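Local coordinates for protein aspartate aminotransferase (Plasmodium falciparum, PDB 3K7Y) that probably catalyses the pyridoxal phosphate-dependent transfer of an amino group from L-aspartate to 2-oxoglutarate, giving oxaloacetate and L-glutamate, and works as a homodimer, at residues Arg320-Phe328 with Val383-Val391. Residues are numbered along the deposited sequence; the frame is centred on the assembly and turned at random.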
ATOM      1  N   ARG A 320      -0.312  -7.203  31.774  1.00 82.61           N
ATOM      2  CA  ARG A 320      -1.273  -6.195  32.225  1.00 82.46           C
ATOM      3  C   ARG A 320      -2.654  -6.466  31.639  1.00 79.80           C
ATOM      4  O   ARG A 320      -3.655  -6.427  32.354  1.00 80.36           O
ATOM      5  CB  ARG A 320      -0.805  -4.774  31.887  1.00 83.22           C
ATOM      6  CG  ARG A 320      -1.823  -3.701  32.280  1.00 85.69           C
ATOM      7  CD  ARG A 320      -1.516  -2.283  31.725  1.00 89.69           C
ATOM      8  NE  ARG A 320      -1.846  -2.068  30.302  1.00 89.61           N
ATOM      9  CZ  ARG A 320      -3.072  -2.006  29.765  1.00 89.61           C
ATOM     10  NH1 ARG A 320      -4.172  -2.179  30.496  1.00 90.21           N
ATOM     11  NH2 ARG A 320      -3.195  -1.793  28.460  1.00 89.64           N
ATOM     12  N   ILE A 321      -2.692  -6.761  30.343  1.00 77.06           N
ATOM     13  CA  ILE A 321      -3.936  -7.069  29.658  1.00 74.10           C
ATOM     14  C   ILE A 321      -4.626  -8.264  30.301  1.00 73.44           C
ATOM     15  O   ILE A 321      -5.711  -8.100  30.850  1.00 73.57           O
ATOM     16  CB  ILE A 321      -3.740  -7.250  28.142  1.00 72.56           C
ATOM     17  CG1 ILE A 321      -3.441  -5.888  27.498  1.00 72.59           C
ATOM     18  CG2 ILE A 321      -4.984  -7.851  27.520  1.00 71.67           C
ATOM     19  CD1 ILE A 321      -2.843  -5.944  26.100  1.00 71.42           C
ATOM     20  N   THR A 322      -4.009  -9.448  30.288  1.00 72.55           N
ATOM     21  CA  THR A 322      -4.720 -10.612  30.819  1.00 71.40           C
ATOM     22  C   THR A 322      -5.127 -10.366  32.276  1.00 72.54           C
ATOM     23  O   THR A 322      -6.133 -10.903  32.727  1.00 72.69           O
ATOM     24  CB  THR A 322      -4.003 -11.979  30.600  1.00 71.43           C
ATOM     25  OG1 THR A 322      -3.096 -12.227  31.660  1.00 72.16           O
ATOM     26  CG2 THR A 322      -3.265 -12.039  29.285  1.00 69.65           C
ATOM     27  N   ASN A 323      -4.377  -9.508  32.977  1.00 73.45           N
ATOM     28  CA  ASN A 323      -4.716  -9.075  34.352  1.00 74.77           C
ATOM     29  C   ASN A 323      -5.975  -8.206  34.381  1.00 73.73           C
ATOM     30  O   ASN A 323      -6.934  -8.499  35.099  1.00 73.88           O
ATOM     31  CB  ASN A 323      -3.544  -8.330  35.031  1.00 76.62           C
ATOM     32  CG  ASN A 323      -2.342  -9.243  35.336  1.00 78.38           C
ATOM     33  OD1 ASN A 323      -2.365 -10.447  35.057  1.00 77.95           O
ATOM     34  ND2 ASN A 323      -1.283  -8.661  35.905  1.00 79.47           N
ATOM     35  N   ASN A 324      -5.956  -7.133  33.594  1.00 72.58           N
ATOM     36  CA  ASN A 324      -7.123  -6.293  33.339  1.00 71.58           C
ATOM     37  C   ASN A 324      -8.425  -7.085  33.026  1.00 69.93           C
ATOM     38  O   ASN A 324      -9.501  -6.715  33.485  1.00 70.14           O
ATOM     39  CB  ASN A 324      -6.797  -5.352  32.180  1.00 71.04           C
ATOM     40  CG  ASN A 324      -7.309  -3.937  32.399  1.00 73.43           C
ATOM     41  OD1 ASN A 324      -7.493  -3.499  33.543  1.00 76.41           O
ATOM     42  ND2 ASN A 324      -7.521  -3.200  31.298  1.00 72.86           N
ATOM     43  N   ARG A 325      -8.316  -8.161  32.239  1.00 68.18           N
ATOM     44  CA  ARG A 325      -9.434  -9.072  31.940  1.00 66.28           C
ATOM     45  C   ARG A 325      -9.917  -9.839  33.174  1.00 66.93           C
ATOM     46  O   ARG A 325     -11.127  -9.960  33.410  1.00 66.98           O
ATOM     47  CB  ARG A 325      -9.033 -10.068  30.845  1.00 65.44           C
ATOM     48  CG  ARG A 325     -10.127 -11.056  30.437  1.00 64.08           C
ATOM     49  CD  ARG A 325      -9.577 -12.204  29.607  1.00 63.53           C
ATOM     50  NE  ARG A 325      -9.279 -11.817  28.230  1.00 62.63           N
ATOM     51  CZ  ARG A 325      -8.105 -11.346  27.815  1.00 64.54           C
ATOM     52  NH1 ARG A 325      -7.099 -11.188  28.672  1.00 66.22           N
ATOM     53  NH2 ARG A 325      -7.925 -11.028  26.536  1.00 64.29           N
ATOM     54  N   ILE A 326      -8.977 -10.377  33.946  1.00 67.32           N
ATOM     55  CA  ILE A 326      -9.312 -11.019  35.222  1.00 67.98           C
ATOM     56  C   ILE A 326     -10.088 -10.049  36.125  1.00 68.56           C
ATOM     57  O   ILE A 326     -11.215 -10.339  36.511  1.00 68.37           O
ATOM     58  CB  ILE A 326      -8.053 -11.618  35.914  1.00 69.20           C
ATOM     59  CG1 ILE A 326      -7.715 -12.957  35.278  1.00 67.79           C
ATOM     60  CG2 ILE A 326      -8.236 -11.769  37.430  1.00 70.57           C
ATOM     61  CD1 ILE A 326      -6.267 -13.291  35.370  1.00 68.26           C
ATOM     62  N   LEU A 327      -9.494  -8.889  36.412  1.00 69.25           N
ATOM     63  CA  LEU A 327     -10.138  -7.850  37.218  1.00 70.18           C
ATOM     64  C   LEU A 327     -11.560  -7.604  36.744  1.00 69.12           C
ATOM     65  O   LEU A 327     -12.503  -7.597  37.542  1.00 70.31           O
ATOM     66  CB  LEU A 327      -9.362  -6.532  37.126  1.00 70.57           C
ATOM     67  CG  LEU A 327      -9.692  -5.361  38.067  1.00 71.64           C
ATOM     68  CD1 LEU A 327      -9.151  -4.081  37.484  1.00 71.65           C
ATOM     69  CD2 LEU A 327     -11.159  -5.174  38.323  1.00 71.32           C
ATOM     70  N   PHE A 328     -11.698  -7.404  35.441  1.00 67.26           N
ATOM     71  CA  PHE A 328     -12.954  -7.003  34.843  1.00 66.43           C
ATOM     72  C   PHE A 328     -14.149  -7.909  35.208  1.00 66.59           C
ATOM     73  O   PHE A 328     -15.158  -7.424  35.722  1.00 66.80           O
ATOM     74  CB  PHE A 328     -12.787  -6.846  33.322  1.00 64.79           C
ATOM     75  CG  PHE A 328     -14.061  -6.501  32.603  1.00 63.92           C
ATOM     76  CD1 PHE A 328     -14.719  -5.305  32.854  1.00 63.67           C
ATOM     77  CD2 PHE A 328     -14.610  -7.382  31.682  1.00 62.75           C
ATOM     78  CE1 PHE A 328     -15.911  -4.991  32.199  1.00 63.10           C
ATOM     79  CE2 PHE A 328     -15.798  -7.071  31.016  1.00 62.52           C
ATOM     80  CZ  PHE A 328     -16.452  -5.871  31.279  1.00 61.87           C
ATOM     81  N   VAL A 383     -10.456  -4.922  25.824  1.00 69.53           N
ATOM     82  CA  VAL A 383     -10.144  -4.976  27.241  1.00 71.84           C
ATOM     83  C   VAL A 383      -9.188  -3.861  27.617  1.00 74.73           C
ATOM     84  O   VAL A 383      -9.327  -3.257  28.670  1.00 75.83           O
ATOM     85  CB  VAL A 383      -9.562  -6.350  27.642  1.00 72.53           C
ATOM     86  CG1 VAL A 383      -8.821  -6.268  28.966  1.00 74.87           C
ATOM     87  CG2 VAL A 383     -10.670  -7.388  27.729  1.00 71.13           C
ATOM     88  N   SER A 384      -8.238  -3.572  26.736  1.00 77.37           N
ATOM     89  CA  SER A 384      -7.177  -2.591  27.018  1.00 81.45           C
ATOM     90  C   SER A 384      -7.693  -1.189  27.359  1.00 83.05           C
ATOM     91  O   SER A 384      -6.912  -0.316  27.758  1.00 85.54           O
ATOM     92  CB  SER A 384      -6.192  -2.522  25.851  1.00 81.96           C
ATOM     93  OG  SER A 384      -6.899  -2.507  24.627  1.00 81.02           O
ATOM     94  N   GLY A 385      -9.004  -0.990  27.216  1.00 82.65           N
ATOM     95  CA  GLY A 385      -9.624   0.306  27.466  1.00 84.91           C
ATOM     96  C   GLY A 385     -10.477   0.350  28.718  1.00 86.17           C
ATOM     97  O   GLY A 385     -11.452   1.106  28.785  1.00 86.20           O
ATOM     98  N   ILE A 386     -10.118  -0.457  29.712  1.00 87.71           N
ATOM     99  CA  ILE A 386     -10.843  -0.466  30.982  1.00 89.14           C
ATOM    100  C   ILE A 386      -9.894  -0.053  32.104  1.00 93.10           C
ATOM    101  O   ILE A 386      -9.113  -0.867  32.605  1.00 94.11           O
ATOM    102  CB  ILE A 386     -11.501  -1.838  31.291  1.00 87.02           C
ATOM    103  CG1 ILE A 386     -12.466  -2.255  30.181  1.00 83.86           C
ATOM    104  CG2 ILE A 386     -12.275  -1.743  32.571  1.00 88.08           C
ATOM    105  CD1 ILE A 386     -12.708  -3.742  30.087  1.00 80.70           C
ATOM    106  N   THR A 387      -9.952   1.221  32.480  1.00 96.22           N
ATOM    107  CA  THR A 387      -9.074   1.738  33.519  1.00100.68           C
ATOM    108  C   THR A 387      -9.628   1.378  34.892  1.00101.89           C
ATOM    109  O   THR A 387     -10.803   1.039  35.033  1.00100.21           O
ATOM    110  CB  THR A 387      -8.858   3.280  33.404  1.00103.21           C
ATOM    111  OG1 THR A 387      -8.586   3.633  32.043  1.00103.10           O
ATOM    112  CG2 THR A 387      -7.677   3.754  34.265  1.00107.28           C
ATOM    113  N   LYS A 388      -8.744   1.429  35.886  1.00105.49           N
ATOM    114  CA  LYS A 388      -9.088   1.347  37.297  1.00107.66           C
ATOM    115  C   LYS A 388     -10.258   2.277  37.652  1.00107.85           C
ATOM    116  O   LYS A 388     -11.051   1.975  38.545  1.00107.95           O
ATOM    117  CB  LYS A 388      -7.849   1.712  38.120  1.00111.76           C
ATOM    118  CG  LYS A 388      -7.954   1.457  39.619  1.00114.79           C
ATOM    119  CD  LYS A 388      -6.675   1.904  40.318  1.00120.45           C
ATOM    120  CE  LYS A 388      -6.613   1.427  41.763  1.00123.23           C
ATOM    121  NZ  LYS A 388      -5.226   1.576  42.289  1.00127.76           N
ATOM    122  N   ASN A 389     -10.356   3.403  36.950  1.00108.25           N
ATOM    123  CA  ASN A 389     -11.473   4.325  37.122  1.00108.42           C
ATOM    124  C   ASN A 389     -12.739   3.730  36.529  1.00104.58           C
ATOM    125  O   ASN A 389     -13.833   3.861  37.090  1.00104.53           O
ATOM    126  CB  ASN A 389     -11.171   5.663  36.439  1.00110.43           C
ATOM    127  CG  ASN A 389      -9.835   6.250  36.860  1.00114.62           C
ATOM    128  OD1 ASN A 389      -8.842   5.531  37.000  1.00115.30           O
ATOM    129  ND2 ASN A 389      -9.802   7.569  37.051  1.00118.07           N
ATOM    130  N   ASN A 390     -12.557   3.039  35.405  1.00101.30           N
ATOM    131  CA  ASN A 390     -13.648   2.638  34.524  1.00 97.61           C
ATOM    132  C   ASN A 390     -14.489   1.464  34.996  1.00 95.11           C
ATOM    133  O   ASN A 390     -15.714   1.487  34.855  1.00 94.19           O
ATOM    134  CB  ASN A 390     -13.112   2.375  33.116  1.00 96.00           C
ATOM    135  CG  ASN A 390     -12.863   3.658  32.342  1.00 97.53           C
ATOM    136  OD1 ASN A 390     -13.536   3.929  31.348  1.00 95.59           O
ATOM    137  ND2 ASN A 390     -11.908   4.471  32.810  1.00100.42           N
ATOM    138  N   VAL A 391     -13.834   0.452  35.560  1.00 93.92           N
ATOM    139  CA  VAL A 391     -14.499  -0.790  35.960  1.00 91.32           C
ATOM    140  C   VAL A 391     -15.903  -0.611  36.549  1.00 90.37           C
ATOM    141  O   VAL A 391     -16.864  -1.166  36.016  1.00 88.64           O
ATOM    142  CB  VAL A 391     -13.631  -1.643  36.911  1.00 92.65           C
ATOM    143  CG1 VAL A 391     -12.592  -2.409  36.130  1.00 91.63           C
ATOM    144  CG2 VAL A 391     -12.978  -0.776  37.989  1.00 96.00           C
TER
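Asn324 points from helix 304-335 at the turn formed by Val383-Ile386, and its amide does the polar work between the two segments. Asn324 ND2 donates to Ile386 O at 3.1 Å; the acceptor lies close to the plane of the amide, but the bond is bent, with an N-H...O angle of 144°, and the donor is tilted out of the carbonyl plane. Val383 O lies 3.2 Å from Asn324 ND2. Val383 lays its CG1 branch against the helix next to this amide. With CG1 anti to the backbone N (chi1 161°), this methyl of Val383 meets the side of Asn324 at CB, 3.9 Å away, and the backbone of Arg325 at N, with Ile321 CG2 more loosely beside it. One helical turn beyond Asn324, Phe328 presents a ring face to Ile386. Ile386 CD1 stands 4.0 Å from the centroid of the Phe328 ring, 19° off its normal, a CH-pi contact displaced toward the ring's CD1 rim. The two side chains cross nearly at right angles, as do Leu327 and Val391, whose CD2 and CG1 methyls meet at 3.8 Å. Ile394 and Ile398 of helix 390-403 also touch the Phe328 ring, extending this apolar packing. At the other end Arg320, its chain bent at chi3, brings the edge of its guanidinium alongside Ser384 CB. Arg325 directs its guanidinium to the backbone carbonyls of Gly353 and Phe355. The contact packs the long helix 304-335 against the segment linking strand 380-382 to the C-terminal helix, structural packing with the Ser384 side chain about 12 Å from the bound pyridoxal phosphate, in the fold type I architecture of class I pyridoxal phosphate-dependent aminotransferases.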